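Local coordinates for protein genome packaging NTPase B204 (Sulfolobus turreted icosahedral virus 2, PDB 4KFU) that probably hydrolyses ATP through a P-loop ATPase fold of the FtsK-HerA superfamily to drive packaging of the viral DNA into the capsid, at residues 20-25 / 47-52; 35-40 / 86-91. One frame throughout, in Å; residues are numbered along the deposited sequence. Where two conformers were deposited one is given.

Interaction 1: residues 20-25 / 47-52; sequences LIKHYF and GSEYSK
A chi1 of -64° turns Lys22 CG away from its carbonyl carbon, beside the backbone N, and with the chain extended beyond, Lys22 reaches from its helix to Glu49, whose own side chain, CG anti to the backbone N (chi1 171°), is stretched out to meet it. The two cross at about a right angle, and Lys22 NZ donates to Glu49 OE2 at 2.5 Å, a short salt bridge that uses the anti lone pair, away from the other carboxylate oxygen. On its way the lysine slants past Tyr50: Lys22 CG is 3.6 Å from Tyr50 CE1, and Lys22 CE makes an off-centre CH-pi contact 4.2 Å from the ring centroid. A lysine suits this place because its methylenes can lie against the aromatic ring while its ammonium group reaches the carboxylate beyond. Helix 17-31 starts within the Walker A P-loop, which holds the nucleotide analogue AMPPCP, and the side chain of Glu49 lies about 4 Å from both the bound magnesium and that analogue. Tyr50 sits on the type I turn from Ser48 to Ser51. Ile21 CG2 packs 3.8 Å from Tyr50 CE1, a branched apolar surface against the ring, while the phenol oxygen is hydrogen-bonded to Asp103.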
loop_
_atom_site.group_PDB
_atom_site.type_symbol
_atom_site.label_atom_id
_atom_site.label_comp_id
_atom_site.label_asym_id
_atom_site.label_seq_id
_atom_site.Cartn_x
_atom_site.Cartn_y
_atom_site.Cartn_z
ATOM N N LEU A 20 7.327 -8.131 2.967
ATOM C CA LEU A 20 6.299 -8.630 2.056
ATOM C C LEU A 20 6.286 -7.860 0.723
ATOM O O LEU A 20 6.181 -8.447 -0.357
ATOM C CB LEU A 20 4.927 -8.523 2.735
ATOM C CG LEU A 20 3.834 -9.497 2.303
ATOM C CD1 LEU A 20 4.326 -10.927 2.398
ATOM C CD2 LEU A 20 2.586 -9.300 3.172
ATOM N N ILE A 21 6.362 -6.537 0.808
ATOM C CA ILE A 21 6.393 -5.710 -0.394
ATOM C C ILE A 21 7.640 -6.023 -1.220
ATOM O O ILE A 21 7.548 -6.238 -2.438
ATOM C CB ILE A 21 6.344 -4.209 -0.047
ATOM C CG1 ILE A 21 4.957 -3.848 0.500
ATOM C CG2 ILE A 21 6.652 -3.358 -1.267
ATOM C CD1 ILE A 21 4.829 -2.419 0.999
ATOM N N LYS A 22 8.794 -6.077 -0.550
ATOM C CA LYS A 22 10.079 -6.233 -1.243
ATOM C C LYS A 22 10.298 -7.627 -1.808
ATOM O O LYS A 22 10.929 -7.779 -2.852
ATOM C CB LYS A 22 11.243 -5.883 -0.308
ATOM C CG LYS A 22 11.279 -4.426 0.151
ATOM C CD LYS A 22 12.178 -4.271 1.381
ATOM C CE LYS A 22 12.046 -2.884 2.004
ATOM N NZ LYS A 22 12.869 -2.742 3.244
ATOM N N HIS A 23 9.787 -8.648 -1.125
ATOM C CA HIS A 23 10.126 -10.025 -1.492
ATOM C C HIS A 23 8.935 -10.869 -1.916
ATOM O O HIS A 23 9.081 -12.053 -2.192
ATOM C CB HIS A 23 10.891 -10.714 -0.365
ATOM C CG HIS A 23 12.203 -10.069 -0.054
ATOM N ND1 HIS A 23 12.484 -9.506 1.172
ATOM C CD2 HIS A 23 13.314 -9.896 -0.812
ATOM C CE1 HIS A 23 13.715 -9.020 1.160
ATOM N NE2 HIS A 23 14.235 -9.239 -0.033
ATOM N N TYR A 24 7.750 -10.273 -1.954
ATOM C CA TYR A 24 6.640 -10.955 -2.593
ATOM C C TYR A 24 6.000 -10.110 -3.688
ATOM O O TYR A 24 6.028 -10.486 -4.861
ATOM C CB TYR A 24 5.570 -11.410 -1.603
ATOM C CG TYR A 24 4.396 -11.983 -2.351
ATOM C CD1 TYR A 24 4.493 -13.215 -2.982
ATOM C CD2 TYR A 24 3.213 -11.276 -2.474
ATOM C CE1 TYR A 24 3.434 -13.740 -3.691
ATOM C CE2 TYR A 24 2.146 -11.791 -3.186
ATOM C CZ TYR A 24 2.264 -13.025 -3.789
ATOM O OH TYR A 24 1.206 -13.546 -4.494
ATOM N N PHE A 25 5.406 -8.981 -3.302
ATOM C CA PHE A 25 4.698 -8.141 -4.271
ATOM C C PHE A 25 5.569 -7.642 -5.432
ATOM O O PHE A 25 5.234 -7.874 -6.587
ATOM C CB PHE A 25 3.982 -6.982 -3.572
ATOM C CG PHE A 25 2.790 -7.421 -2.748
ATOM C CD1 PHE A 25 1.616 -7.828 -3.370
ATOM C CD2 PHE A 25 2.850 -7.438 -1.355
ATOM C CE1 PHE A 25 0.503 -8.250 -2.620
ATOM C CE2 PHE A 25 1.739 -7.844 -0.591
ATOM C CZ PHE A 25 0.570 -8.253 -1.223
ATOM N N GLY A 47 20.655 7.232 0.252
ATOM C CA GLY A 47 19.385 6.975 -0.409
ATOM C C GLY A 47 18.211 6.691 0.517
ATOM O O GLY A 47 18.288 6.902 1.728
ATOM N N SER A 48 17.119 6.197 -0.061
ATOM C CA SER A 48 15.920 5.892 0.709
ATOM C C SER A 48 15.680 4.389 0.743
ATOM O O SER A 48 16.345 3.629 0.031
ATOM C CB SER A 48 14.709 6.626 0.134
ATOM O OG SER A 48 14.434 6.192 -1.184
ATOM N N GLU A 49 14.722 3.962 1.563
ATOM C CA GLU A 49 14.537 2.535 1.826
ATOM C C GLU A 49 14.417 1.704 0.552
ATOM O O GLU A 49 14.991 0.616 0.447
ATOM C CB GLU A 49 13.320 2.291 2.720
ATOM C CG GLU A 49 12.965 0.806 2.824
ATOM C CD GLU A 49 11.960 0.505 3.921
ATOM O OE1 GLU A 49 11.237 1.439 4.354
ATOM O OE2 GLU A 49 11.891 -0.673 4.346
ATOM N N TYR A 50 13.708 2.231 -0.438
ATOM C CA TYR A 50 13.460 1.454 -1.653
ATOM C C TYR A 50 14.363 1.826 -2.843
ATOM O O TYR A 50 14.086 1.411 -3.972
ATOM C CB TYR A 50 11.986 1.587 -2.059
ATOM C CG TYR A 50 11.030 0.819 -1.162
ATOM C CD1 TYR A 50 10.662 -0.493 -1.459
ATOM C CD2 TYR A 50 10.490 1.409 -0.027
ATOM C CE1 TYR A 50 9.769 -1.206 -0.633
ATOM C CE2 TYR A 50 9.601 0.707 0.802
ATOM C CZ TYR A 50 9.246 -0.594 0.488
ATOM O OH TYR A 50 8.371 -1.283 1.316
ATOM N N SER A 51 15.439 2.577 -2.590
ATOM C CA SER A 51 16.349 3.025 -3.662
ATOM C C SER A 51 16.800 1.925 -4.624
ATOM O O SER A 51 16.945 2.154 -5.818
ATOM C CB SER A 51 17.581 3.732 -3.078
ATOM O OG SER A 51 17.254 5.041 -2.657
ATOM N N LYS A 52 17.001 0.719 -4.113
ATOM C CA LYS A 52 17.466 -0.372 -4.956
ATOM C C LYS A 52 16.398 -0.925 -5.906
ATOM O O LYS A 52 16.711 -1.697 -6.820
ATOM C CB LYS A 52 18.019 -1.506 -4.078
#

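Interaction 2: residues 35-40 / 86-91; sequences SYIIDD and QASKLH. With ZN (zinc ion), chain L.
One face of the His91 imidazole is covered by Ile37, whose CD1 stands 3.7 Å above the ring plane, displaced toward the rim; at the edge, near the plane, lies Ser35. The methyl makes a CH-pi contact with the ring, Ile37 CD1 being 4.0 Å from the His91 centroid and 21° off the ring normal. At the edge, in the conformer given, Ser35 OG and His91 NE2 share a hydrogen bond of 3.1 Å in which either could be the donor. His91 enters from the helix with CG anti to its backbone N (chi1 174°), which carries the ring out to the strand. Its other nitrogen, ND1, is bonded to Ile63 O, so both nitrogens of this buried ring are engaged and its rotation is fixed. A histidine suits the place, offering a flat face to an aliphatic neighbour and two nitrogens on its rim for polar partners. Ser35, small enough to lie beside the ring, in this conformer also bonds Thr98 through OG. Ile37 also touches the helix about one turn earlier, with CD1 3.4 Å from Ser88 OG, a hydroxyl that is itself tied back to Leu84 O within the helix.

Further along the same strand, Asp39 chelates the zinc ion with both oxygens, OD1 at 2.4 Å and OD2 at 2.3 Å, and His41, Asp73 and His108 complete the site. Strand 35-40 and helix 86-91 run nearly antiparallel, at 168°, with their axes 10.0 Å apart: helix 78-95 is the connection of a beta-alpha-beta crossover between parallel strands 68-72 and 98-102, which flank strand 35-40 in the P-loop ATPase sheet.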
loop_
_atom_site.group_PDB
_atom_site.type_symbol
_atom_site.label_atom_id
_atom_site.label_comp_id
_atom_site.label_asym_id
_atom_site.label_seq_id
_atom_site.Cartn_x
_atom_site.Cartn_y
_atom_site.Cartn_z
ATOM N N SER A 35 4.508 -2.615 -14.229
ATOM C CA SER A 35 5.299 -1.490 -13.748
ATOM C C SER A 35 4.855 -1.038 -12.357
ATOM O O SER A 35 3.731 -1.304 -11.929
ATOM C CB SER A 35 5.192 -0.310 -14.718
ATOM O OG SER A 35 3.881 0.222 -14.722
ATOM N N TYR A 36 5.748 -0.361 -11.643
ATOM C CA TYR A 36 5.369 0.217 -10.364
ATOM C C TYR A 36 6.051 1.547 -10.071
ATOM O O TYR A 36 7.147 1.844 -10.578
ATOM C CB TYR A 36 5.564 -0.779 -9.207
ATOM C CG TYR A 36 6.976 -1.309 -9.045
ATOM C CD1 TYR A 36 7.991 -0.505 -8.534
ATOM C CD2 TYR A 36 7.285 -2.623 -9.369
ATOM C CE1 TYR A 36 9.278 -0.987 -8.376
ATOM C CE2 TYR A 36 8.569 -3.112 -9.214
ATOM C CZ TYR A 36 9.558 -2.287 -8.718
ATOM O OH TYR A 36 10.838 -2.767 -8.547
ATOM N N ILE A 37 5.368 2.343 -9.254
ATOM C CA ILE A 37 5.869 3.607 -8.746
ATOM C C ILE A 37 5.852 3.514 -7.223
ATOM O O ILE A 37 4.797 3.221 -6.626
ATOM C CB ILE A 37 4.951 4.776 -9.176
ATOM C CG1 ILE A 37 4.766 4.787 -10.696
ATOM C CG2 ILE A 37 5.497 6.107 -8.678
ATOM C CD1 ILE A 37 3.673 5.726 -11.172
ATOM N N ILE A 38 6.999 3.748 -6.583
ATOM C CA ILE A 38 7.039 3.713 -5.119
ATOM C C ILE A 38 7.163 5.100 -4.489
ATOM O O ILE A 38 8.155 5.817 -4.715
ATOM C CB ILE A 38 8.207 2.841 -4.600
ATOM C CG1 ILE A 38 8.169 1.448 -5.241
ATOM C CG2 ILE A 38 8.165 2.753 -3.084
ATOM C CD1 ILE A 38 9.369 0.567 -4.867
ATOM N N ASP A 39 6.161 5.462 -3.688
ATOM C CA ASP A 39 6.164 6.693 -2.895
ATOM C C ASP A 39 6.837 6.367 -1.564
ATOM O O ASP A 39 6.231 5.741 -0.684
ATOM C CB ASP A 39 4.716 7.176 -2.707
ATOM C CG ASP A 39 4.587 8.401 -1.799
ATOM O OD1 ASP A 39 5.574 9.126 -1.579
ATOM O OD2 ASP A 39 3.469 8.651 -1.286
ATOM N N ASP A 40 8.097 6.785 -1.433
ATOM C CA ASP A 40 8.989 6.384 -0.326
ATOM C C ASP A 40 9.204 7.546 0.654
ATOM O O ASP A 40 9.581 8.653 0.248
ATOM C CB ASP A 40 10.336 5.948 -0.924
ATOM C CG ASP A 40 11.236 5.190 0.066
ATOM O OD1 ASP A 40 11.043 5.281 1.300
ATOM O OD2 ASP A 40 12.168 4.508 -0.409
ATOM N N GLN A 86 -1.415 12.500 -10.529
ATOM C CA GLN A 86 -1.540 12.934 -11.912
ATOM C C GLN A 86 -0.424 12.343 -12.756
ATOM O O GLN A 86 -0.658 11.880 -13.883
ATOM C CB GLN A 86 -1.496 14.469 -12.007
ATOM C CG GLN A 86 -2.712 15.181 -11.421
ATOM C CD GLN A 86 -4.019 14.757 -12.074
ATOM O OE1 GLN A 86 -4.118 14.649 -13.306
ATOM N NE2 GLN A 86 -5.038 14.529 -11.252
ATOM N N ALA A 87 0.791 12.363 -12.215
ATOM C CA ALA A 87 1.950 11.793 -12.914
ATOM C C ALA A 87 1.809 10.277 -13.041
ATOM O O ALA A 87 2.227 9.682 -14.036
ATOM C CB ALA A 87 3.257 12.162 -12.199
ATOM N N SER A 88 1.226 9.640 -12.024
ATOM C CA SER A 88 1.029 8.188 -12.070
ATOM C C SER A 88 0.038 7.778 -13.151
ATOM O O SER A 88 0.217 6.758 -13.805
ATOM C CB SER A 88 0.559 7.655 -10.702
ATOM O OG SER A 88 1.547 7.863 -9.702
ATOM N N LYS A 89 -1.032 8.551 -13.299
ATOM C CA LYS A 89 -2.022 8.302 -14.348
ATOM C C LYS A 89 -1.395 8.388 -15.751
ATOM O O LYS A 89 -1.666 7.559 -16.623
ATOM C CB LYS A 89 -3.204 9.264 -14.207
ATOM C CG LYS A 89 -4.145 8.915 -13.050
ATOM C CD LYS A 89 -5.497 9.627 -13.156
ATOM C CE LYS A 89 -5.397 11.100 -12.833
ATOM N NZ LYS A 89 -6.757 11.719 -12.792
ATOM N N LEU A 90 -0.540 9.384 -15.960
ATOM C CA LEU A 90 0.157 9.497 -17.245
ATOM C C LEU A 90 1.165 8.360 -17.423
ATOM O O LEU A 90 1.288 7.797 -18.513
ATOM C CB LEU A 90 0.803 10.876 -17.407
ATOM C CG LEU A 90 -0.218 12.023 -17.514
ATOM C CD1 LEU A 90 0.455 13.399 -17.460
ATOM C CD2 LEU A 90 -1.064 11.899 -18.779
ATOM N N HIS A 91 1.868 8.011 -16.346
ATOM C CA HIS A 91 2.720 6.827 -16.359
ATOM C C HIS A 91 1.933 5.599 -16.818
ATOM O O HIS A 91 2.438 4.783 -17.585
ATOM C CB HIS A 91 3.292 6.572 -14.964
ATOM C CG HIS A 91 4.057 5.292 -14.847
ATOM N ND1 HIS A 91 5.423 5.263 -14.657
ATOM C CD2 HIS A 91 3.654 3.999 -14.879
ATOM C CE1 HIS A 91 5.827 4.005 -14.581
ATOM N NE2 HIS A 91 4.775 3.221 -14.722
HETATM ZN ZN ZN L . 4.252 10.404 -0.089
#

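Along the chain the segments alternate: 20-25, 35-40, 47-52, then 86-91. Strand 35-40 follows helix 17-31, and the loop carrying 47-52 comes after that strand, so interaction 1 joins the elements that come before and after, in the chain, the strand used by interaction 2. Their centres are about 15 Å apart, yet they meet directly: Asp40 OD2 is 2.7 Å from Tyr50 N and 2.9 Å from Ser48 OG, both probable hydrogen bonds, while Ile38 packs on the Tyr50 ring. The C-terminal end of strand 35-40, inside the mixed sheet, thus brings the zinc site, through Asp39, and the loop beside the nucleotide, held through Asp40, to the same edge of the sheet.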